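Putative transcriptional regulator (Bacillus cytotoxicus NVH 391-98, PDB 3K4H) probably regulates transcription as a LacI-family DNA-binding protein, with a periplasmic-binding-protein-like core that holds a pair of linked glucose units. Local coordinates at residues D142-V145 with T146-R149; D114-T117 with A118-V122. All coordinates share one frame; numbering follows the deposited sequence.

Contact 1 of 2, residues D142-V145 with T146-R149; sequences DLLV and TRDR. With GLC (alpha-D-glucopyranose), chain C; GLC (alpha-D-glucopyranose), chain B.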
# COMPACT_ATOMS: atom_id res chain seq x y z
N ASP A 142 3.59 16.48 12.34
CA ASP A 142 4.64 15.50 12.57
C ASP A 142 4.16 14.05 12.54
O ASP A 142 4.98 13.13 12.63
CB ASP A 142 5.35 15.80 13.89
CG ASP A 142 4.45 15.65 15.09
OD1 ASP A 142 4.97 15.26 16.15
OD2 ASP A 142 3.22 15.91 14.98
N LEU A 143 2.84 13.86 12.43
CA LEU A 143 2.26 12.53 12.29
C LEU A 143 2.18 12.09 10.84
O LEU A 143 1.87 12.89 9.95
CB LEU A 143 0.89 12.45 12.94
CG LEU A 143 0.85 12.57 14.46
CD1 LEU A 143 -0.46 12.01 14.91
CD2 LEU A 143 1.97 11.79 15.11
N LEU A 144 2.46 10.83 10.58
CA LEU A 144 2.56 10.45 9.20
C LEU A 144 1.23 10.24 8.50
O LEU A 144 1.11 10.48 7.30
CB LEU A 144 3.53 9.30 9.01
CG LEU A 144 4.91 9.96 9.08
CD1 LEU A 144 5.85 9.14 9.94
CD2 LEU A 144 5.49 10.22 7.68
N VAL A 145 0.22 9.82 9.26
CA VAL A 145 -1.11 9.74 8.69
C VAL A 145 -1.57 11.11 8.15
O VAL A 145 -2.20 11.18 7.09
CB VAL A 145 -2.12 9.13 9.68
CG1 VAL A 145 -2.26 9.98 10.95
CG2 VAL A 145 -3.47 8.96 8.99
N THR A 146 -1.22 12.19 8.85
CA THR A 146 -1.51 13.53 8.38
C THR A 146 -0.71 13.91 7.13
O THR A 146 -1.27 14.43 6.18
CB THR A 146 -1.32 14.59 9.47
OG1 THR A 146 -2.05 14.20 10.64
CG2 THR A 146 -1.85 15.95 9.00
N ARG A 147 0.59 13.65 7.11
CA ARG A 147 1.38 13.99 5.93
C ARG A 147 0.86 13.27 4.72
O ARG A 147 0.79 13.85 3.64
CB ARG A 147 2.85 13.63 6.13
CG ARG A 147 3.78 14.76 6.42
CD ARG A 147 5.18 14.32 6.03
NE ARG A 147 6.21 15.20 6.58
CZ ARG A 147 6.62 15.20 7.85
NH1 ARG A 147 6.10 14.36 8.76
NH2 ARG A 147 7.57 16.05 8.23
N ASP A 148 0.52 11.99 4.88
CA ASP A 148 0.08 11.17 3.77
C ASP A 148 -1.25 11.65 3.22
O ASP A 148 -1.41 11.79 2.00
CB ASP A 148 -0.09 9.71 4.20
CG ASP A 148 1.21 8.95 4.25
OD1 ASP A 148 1.22 7.90 4.92
OD2 ASP A 148 2.21 9.38 3.63
N ARG A 149 -2.21 11.87 4.14
CA ARG A 149 -3.54 12.36 3.79
C ARG A 149 -3.45 13.72 3.11
O ARG A 149 -4.04 13.92 2.04
CB ARG A 149 -4.48 12.34 4.98
CG ARG A 149 -5.01 10.95 5.19
CD ARG A 149 -5.90 10.80 6.38
NE ARG A 149 -6.05 9.39 6.68
CZ ARG A 149 -6.49 8.88 7.83
NH1 ARG A 149 -6.84 9.67 8.82
NH2 ARG A 149 -6.56 7.57 8.00
C1 GLC C . -3.87 5.60 13.37
C2 GLC C . -2.37 5.53 13.57
C3 GLC C . -1.73 6.01 12.28
C4 GLC C . -2.19 5.14 11.09
C5 GLC C . -3.70 5.07 11.03
C6 GLC C . -4.09 4.08 9.96
O2 GLC C . -2.02 6.37 14.64
O3 GLC C . -0.34 6.05 12.50
O4 GLC C . -1.88 5.74 9.87
O5 GLC C . -4.25 4.74 12.30
O6 GLC C . -4.65 4.83 8.92
C1 GLC B . -6.94 9.59 14.89
C2 GLC B . -5.82 9.02 15.73
C3 GLC B . -4.66 8.63 14.84
C4 GLC B . -5.20 7.57 13.90
C5 GLC B . -6.22 8.22 12.96
C6 GLC B . -6.86 7.16 12.04
O1 GLC B . -6.60 10.90 14.51
O2 GLC B . -5.38 9.99 16.65
O3 GLC B . -3.58 8.17 15.64
O4 GLC B . -4.17 6.97 13.13
O5 GLC B . -7.24 8.86 13.70
O6 GLC B . -7.27 7.69 10.80

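Contact 2 of 2, residues D114-T117 with A118-V122; sequences DNYT and AAREV. With GLC (alpha-D-glucopyranose), chain C.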
# COMPACT_ATOMS: atom_id res chain seq x y z
N ASP A 114 -3.89 2.49 3.09
CA ASP A 114 -3.22 3.25 2.05
C ASP A 114 -3.78 4.66 2.05
O ASP A 114 -4.57 5.04 1.17
CB ASP A 114 -3.40 2.60 0.68
CG ASP A 114 -2.64 3.32 -0.41
OD1 ASP A 114 -2.73 2.88 -1.56
OD2 ASP A 114 -1.95 4.32 -0.12
N ASN A 115 -3.38 5.41 3.07
CA ASN A 115 -3.86 6.74 3.32
C ASN A 115 -3.63 7.70 2.16
O ASN A 115 -4.46 8.57 1.89
CB ASN A 115 -3.19 7.27 4.56
CG ASN A 115 -3.85 6.76 5.80
OD1 ASN A 115 -5.08 6.77 5.90
ND2 ASN A 115 -3.05 6.29 6.76
N TYR A 116 -2.51 7.54 1.46
CA TYR A 116 -2.25 8.36 0.30
C TYR A 116 -3.37 8.20 -0.70
O TYR A 116 -3.96 9.20 -1.13
CB TYR A 116 -0.92 8.01 -0.35
CG TYR A 116 -0.65 8.83 -1.58
CD1 TYR A 116 -0.03 10.07 -1.49
CD2 TYR A 116 -1.05 8.38 -2.83
CE1 TYR A 116 0.20 10.82 -2.64
CE2 TYR A 116 -0.83 9.11 -3.96
CZ TYR A 116 -0.21 10.32 -3.86
OH TYR A 116 -0.01 11.03 -5.00
N THR A 117 -3.69 6.96 -1.04
CA THR A 117 -4.75 6.71 -1.99
C THR A 117 -6.15 7.01 -1.46
O THR A 117 -7.02 7.45 -2.23
CB THR A 117 -4.67 5.28 -2.52
OG1 THR A 117 -3.32 5.05 -2.96
CG2 THR A 117 -5.62 5.09 -3.69
N ALA A 118 -6.39 6.79 -0.17
CA ALA A 118 -7.72 7.09 0.35
C ALA A 118 -7.98 8.58 0.11
O ALA A 118 -9.02 8.92 -0.47
CB ALA A 118 -7.86 6.71 1.79
N ALA A 119 -7.02 9.44 0.47
CA ALA A 119 -7.14 10.90 0.34
C ALA A 119 -7.20 11.35 -1.11
O ALA A 119 -7.96 12.24 -1.46
CB ALA A 119 -6.01 11.62 1.07
N ARG A 120 -6.41 10.72 -1.97
CA ARG A 120 -6.53 10.94 -3.39
C ARG A 120 -7.96 10.69 -3.82
O ARG A 120 -8.51 11.47 -4.57
CB ARG A 120 -5.60 10.00 -4.16
CG ARG A 120 -4.26 10.57 -4.52
CD ARG A 120 -4.23 10.99 -5.97
NE ARG A 120 -2.99 10.59 -6.63
CZ ARG A 120 -2.89 10.24 -7.91
NH1 ARG A 120 -3.95 10.24 -8.71
NH2 ARG A 120 -1.72 9.90 -8.41
N GLU A 121 -8.55 9.59 -3.36
CA GLU A 121 -9.86 9.18 -3.83
C GLU A 121 -10.94 10.14 -3.34
O GLU A 121 -11.83 10.54 -4.12
CB GLU A 121 -10.17 7.76 -3.38
CG GLU A 121 -9.52 6.67 -4.20
CD GLU A 121 -9.62 5.31 -3.52
OE1 GLU A 121 -9.94 5.25 -2.31
OE2 GLU A 121 -9.35 4.28 -4.18
N VAL A 122 -10.85 10.53 -2.07
CA VAL A 122 -11.73 11.55 -1.52
C VAL A 122 -11.65 12.84 -2.35
O VAL A 122 -12.67 13.48 -2.63
CB VAL A 122 -11.43 11.81 -0.02
CG1 VAL A 122 -12.15 13.04 0.48
CG2 VAL A 122 -11.85 10.63 0.82
C1 GLC C . -3.87 5.60 13.37
C2 GLC C . -2.37 5.53 13.57
C3 GLC C . -1.73 6.01 12.28
C4 GLC C . -2.19 5.14 11.09
C5 GLC C . -3.70 5.07 11.03
C6 GLC C . -4.09 4.08 9.96
O2 GLC C . -2.02 6.37 14.64
O3 GLC C . -0.34 6.05 12.50
O4 GLC C . -1.88 5.74 9.87
O5 GLC C . -4.25 4.74 12.30
O6 GLC C . -4.65 4.83 8.92

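Contact 1 of 2, residues D142-V145 with T146-R149
The first turn of helix 144-159 forms one wall of the sugar pocket, and V145 and R149, one turn apart on it, face the two linked glucose units. V145 CG2 lies over the centre of one face of the R149 guanidinium, 3.2 Å from CZ of R149; CG2 is anti to the backbone N of V145, which carries it out over that face. The arginine chain runs extended from CG to NE, and its NH1 (2.8 Å) and NH2 (2.9 Å) converge as donors on O6 of the chain B glucose, which lies in plane at the guanidinium edge. NH2 is also probably hydrogen-bonded to N115 OD1, and F227 makes a cation-pi contact with R149. V145 CB approaches O4 of the chain C glucose at 3.4 Å. L143 is the N-cap, and the helix starts with R147 N to L143 O (3.2 Å), D148 N to L144 O (2.9 Å) and R149 N to V145 O (3.0 Å). R147 and D148 form salt bridges with E80 and K100, respectively. The turn follows strand 134-138 in a beta-alpha-beta unit that ends at strand 169-171, with V145 and D148 packed on helix 115-128.

Contact 2 of 2, residues D114-T117 with A118-V122
A118 reaches back first: its N donates to O of D114 at 2.9 Å, while its methyl turns to F227 on strand 223-227. A119 repeats the step, N to O of N115 at 3.1 Å, and sets its CB against M197. At R120 the side chains meet. The backbone N binds O of Y116, and the chain, bent at chi2 (-102°) and chi3, runs alongside the tyrosine, so that NE makes a weak bond of 3.4 Å to Y116 OH. Ring and guanidinium are turned 76° apart, with the phenol end at the guanidinium edge. The stronger partners lie elsewhere: Y116 OH hydrogen-bonds D155 OD2 of its own chain, whereas R120 NH2 forms a salt bridge with D155 of the second subunit. E121 N donates to O of T117 at 2.9 Å, and its chain crosses the threonine with OE2 3.8 Å from T117 CG2; OE1 goes to H276. V122 N closes the next turn on A118 O. Ahead of all this, D114 OD2 accepts T117 N at 3.3 Å and OD1 accepts T117 OG1 at 2.6 Å, both from above the carboxylate plane. N115 ND2 gives a bond of 3.1 Å to O6 of the chain C glucose, and OD1 probably accepts from R149 NH2. The arrangement is an aspartate N-cap at a helix that begins in the sugar pocket and reaches the dimer contact.

From the N terminus, the chain leaves strand 110-112 of the first sheet and enters contact 2, the start of helix 115-128, which packs against the second sheet. It then runs through strand 134-138 and opens contact 1 at the start of helix 144-159. Each contact closes only a single helical turn, and the two stand in series, neither nested nor crossed. In space they come together, centres about 12 Å apart: R149 NH2 lies 2.7 Å from N115 OD1, a probable hydrogen bond, and V145 CG2 packs against N115 ND2. Both helix starts also touch the chain C glucose, so the sugar lies where these two helices begin.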